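Local structure of QdtA (4ZU5) at residues D126-I129 / D130-K134. The protein is a WxcM-like member of the cupin superfamily, built as a beta-sandwich of antiparallel strands, with thymidine bound in the crystal. Numbering follows the deposited sequence.
Sequences DFYI and DEAKK
Glu131 lies across one face of the Phe127 ring, one of three i to i+4 pairings that illustrate how successive turns of helix 125-136 organise their own surface. The touching begins with its methylene: CG of Glu131 sits 3.8 Å from the ring centroid, a CH-pi contact offset toward the CZ rim. Beyond it the chain bends at chi2 (-46°), which lays the carboxylate back along the aromatic ring, the two planes only 6° apart; OE2 of Glu131 comes to 3.7 Å from CE1 of Phe127. That same oxygen takes a salt bridge on its syn side from NZ of Lys134, 3.2 Å away, three residues farther on.

On the buried flank Tyr128 repeats the theme with a methyl group. Its CG stands anti to the backbone N (chi1 165°), which brings CB of Ala132 over one ring face, 3.6 Å from CZ of Tyr128. The phenol oxygen is hydrogen-bonded to the backbone carbonyl of Leu94, and Pro74 packs against both Tyr128 and Ala132, fastening the helix to the beta-sandwich. Farther round, CG2 of Ile129 meets the aliphatic CD of Lys133 at 3.7 Å.

Four successive alpha-helical bonds set this spacing; the one from Ala132 N to Tyr128 O measures 2.8 Å. At the helix start OD1 of Asn124 accepts from the amide of Phe127. Because Lys134 probably offsets the negative charge of Glu131, the carboxylate can plausibly lie flat over an aromatic face that would otherwise disfavour it.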
ATOM      1  N   ASP A 126     -14.423  18.564  19.436  1.00 35.97           N
ATOM      2  CA  ASP A 126     -14.168  19.698  20.358  1.00 38.21           C
ATOM      3  C   ASP A 126     -12.802  19.597  21.035  1.00 37.72           C
ATOM      4  O   ASP A 126     -12.125  20.588  21.234  1.00 37.18           O
ATOM      5  CB  ASP A 126     -15.243  19.829  21.443  1.00 39.75           C
ATOM      6  CG  ASP A 126     -16.608  20.190  20.877  1.00 39.53           C
ATOM      7  OD1 ASP A 126     -16.714  20.972  19.913  1.00 36.95           O
ATOM      8  OD2 ASP A 126     -17.592  19.650  21.395  1.00 43.05           O
ATOM      9  N   PHE A 127     -12.407  18.382  21.362  1.00 38.93           N
ATOM     10  CA  PHE A 127     -11.090  18.151  21.925  1.00 42.35           C
ATOM     11  C   PHE A 127     -10.028  18.444  20.870  1.00 35.89           C
ATOM     12  O   PHE A 127      -9.026  19.066  21.171  1.00 40.67           O
ATOM     13  CB  PHE A 127     -10.959  16.708  22.425  1.00 46.90           C
ATOM     14  CG  PHE A 127      -9.621  16.423  23.086  1.00 53.83           C
ATOM     15  CD1 PHE A 127      -9.242  17.115  24.241  1.00 52.40           C
ATOM     16  CD2 PHE A 127      -8.708  15.516  22.528  1.00 53.56           C
ATOM     17  CE1 PHE A 127      -7.998  16.904  24.827  1.00 53.68           C
ATOM     18  CE2 PHE A 127      -7.481  15.276  23.134  1.00 54.29           C
ATOM     19  CZ  PHE A 127      -7.124  15.966  24.288  1.00 50.17           C
ATOM     20  N   TYR A 128     -10.244  17.975  19.644  1.00 36.63           N
ATOM     21  CA  TYR A 128      -9.328  18.265  18.568  1.00 37.40           C
ATOM     22  C   TYR A 128      -9.085  19.764  18.547  1.00 39.85           C
ATOM     23  O   TYR A 128      -7.964  20.231  18.647  1.00 34.97           O
ATOM     24  CB  TYR A 128      -9.840  17.815  17.192  1.00 37.69           C
ATOM     25  CG  TYR A 128      -9.054  18.450  16.101  1.00 37.40           C
ATOM     26  CD1 TYR A 128      -7.742  18.072  15.872  1.00 37.03           C
ATOM     27  CD2 TYR A 128      -9.545  19.526  15.402  1.00 38.58           C
ATOM     28  CE1 TYR A 128      -6.956  18.754  14.976  1.00 37.35           C
ATOM     29  CE2 TYR A 128      -8.767  20.202  14.491  1.00 41.62           C
ATOM     30  CZ  TYR A 128      -7.467  19.795  14.260  1.00 39.02           C
ATOM     31  OH  TYR A 128      -6.720  20.522  13.365  1.00 39.14           O
ATOM     32  N   ILE A 129     -10.163  20.529  18.402  1.00 38.40           N
ATOM     33  CA  ILE A 129     -10.052  21.971  18.251  1.00 37.54           C
ATOM     34  C   ILE A 129      -9.330  22.628  19.404  1.00 36.25           C
ATOM     35  O   ILE A 129      -8.544  23.533  19.184  1.00 40.12           O
ATOM     36  CB  ILE A 129     -11.450  22.632  18.101  1.00 40.07           C
ATOM     37  CG1 ILE A 129     -12.110  22.191  16.787  1.00 38.72           C
ATOM     38  CG2 ILE A 129     -11.353  24.153  18.117  1.00 42.85           C
ATOM     39  CD1 ILE A 129     -11.438  22.740  15.539  1.00 44.57           C
ATOM     40  N   ASP A 130      -9.625  22.214  20.621  1.00 37.06           N
ATOM     41  CA  ASP A 130      -8.928  22.757  21.762  1.00 41.62           C
ATOM     42  C   ASP A 130      -7.441  22.515  21.613  1.00 42.80           C
ATOM     43  O   ASP A 130      -6.676  23.448  21.755  1.00 41.57           O
ATOM     44  CB  ASP A 130      -9.392  22.116  23.061  1.00 47.33           C
ATOM     45  CG  ASP A 130     -10.688  22.742  23.570  1.00 58.40           C
ATOM     46  OD1 ASP A 130     -11.012  23.901  23.203  1.00 61.50           O
ATOM     47  OD2 ASP A 130     -11.378  22.045  24.334  1.00 60.17           O
ATOM     48  N   GLU A 131      -7.049  21.257  21.432  1.00 41.34           N
ATOM     49  CA  GLU A 131      -5.609  20.929  21.276  1.00 46.41           C
ATOM     50  C   GLU A 131      -4.983  21.691  20.102  1.00 44.07           C
ATOM     51  O   GLU A 131      -3.881  22.217  20.189  1.00 41.09           O
ATOM     52  CB  GLU A 131      -5.402  19.429  21.037  1.00 48.29           C
ATOM     53  CG  GLU A 131      -5.738  18.502  22.191  1.00 56.61           C
ATOM     54  CD  GLU A 131      -5.169  18.982  23.515  1.00 64.81           C
ATOM     55  OE1 GLU A 131      -4.047  18.533  23.832  1.00 68.36           O
ATOM     56  OE2 GLU A 131      -5.818  19.825  24.201  1.00 66.42           O
ATOM     57  N   ALA A 132      -5.673  21.737  18.975  1.00 38.40           N
ATOM     58  CA  ALA A 132      -5.100  22.370  17.807  1.00 36.96           C
ATOM     59  C   ALA A 132      -5.006  23.877  17.942  1.00 39.04           C
ATOM     60  O   ALA A 132      -4.100  24.501  17.400  1.00 37.51           O
ATOM     61  CB  ALA A 132      -5.912  21.999  16.573  1.00 40.04           C
ATOM     62  N   LYS A 133      -5.945  24.508  18.635  1.00 38.50           N
ATOM     63  CA  LYS A 133      -5.819  25.946  18.867  1.00 42.13           C
ATOM     64  C   LYS A 133      -4.566  26.273  19.673  1.00 38.91           C
ATOM     65  O   LYS A 133      -3.924  27.275  19.412  1.00 47.75           O
ATOM     66  CB  LYS A 133      -7.068  26.537  19.552  1.00 45.33           C
ATOM     67  CG  LYS A 133      -8.144  26.987  18.568  1.00 46.01           C
ATOM     68  CD  LYS A 133      -9.508  27.126  19.223  1.00 52.28           C
ATOM     69  CE  LYS A 133     -10.541  27.856  18.372  1.00 53.67           C
ATOM     70  NZ  LYS A 133     -11.892  27.707  19.034  1.00 53.46           N
ATOM     71  N   LYS A 134      -4.231  25.475  20.663  1.00 41.78           N
ATOM     72  CA  LYS A 134      -2.963  25.679  21.370  1.00 46.23           C
ATOM     73  C   LYS A 134      -1.720  25.604  20.479  1.00 49.41           C
ATOM     74  O   LYS A 134      -0.742  26.323  20.711  1.00 46.69           O
ATOM     75  CB  LYS A 134      -2.778  24.640  22.468  1.00 50.94           C
ATOM     76  CG  LYS A 134      -3.802  24.685  23.588  1.00 58.32           C
ATOM     77  CD  LYS A 134      -3.477  23.589  24.592  1.00 59.70           C
ATOM     78  CE  LYS A 134      -4.694  23.131  25.377  1.00 65.09           C
ATOM     79  NZ  LYS A 134      -4.347  21.933  26.185  1.00 66.15           N
TER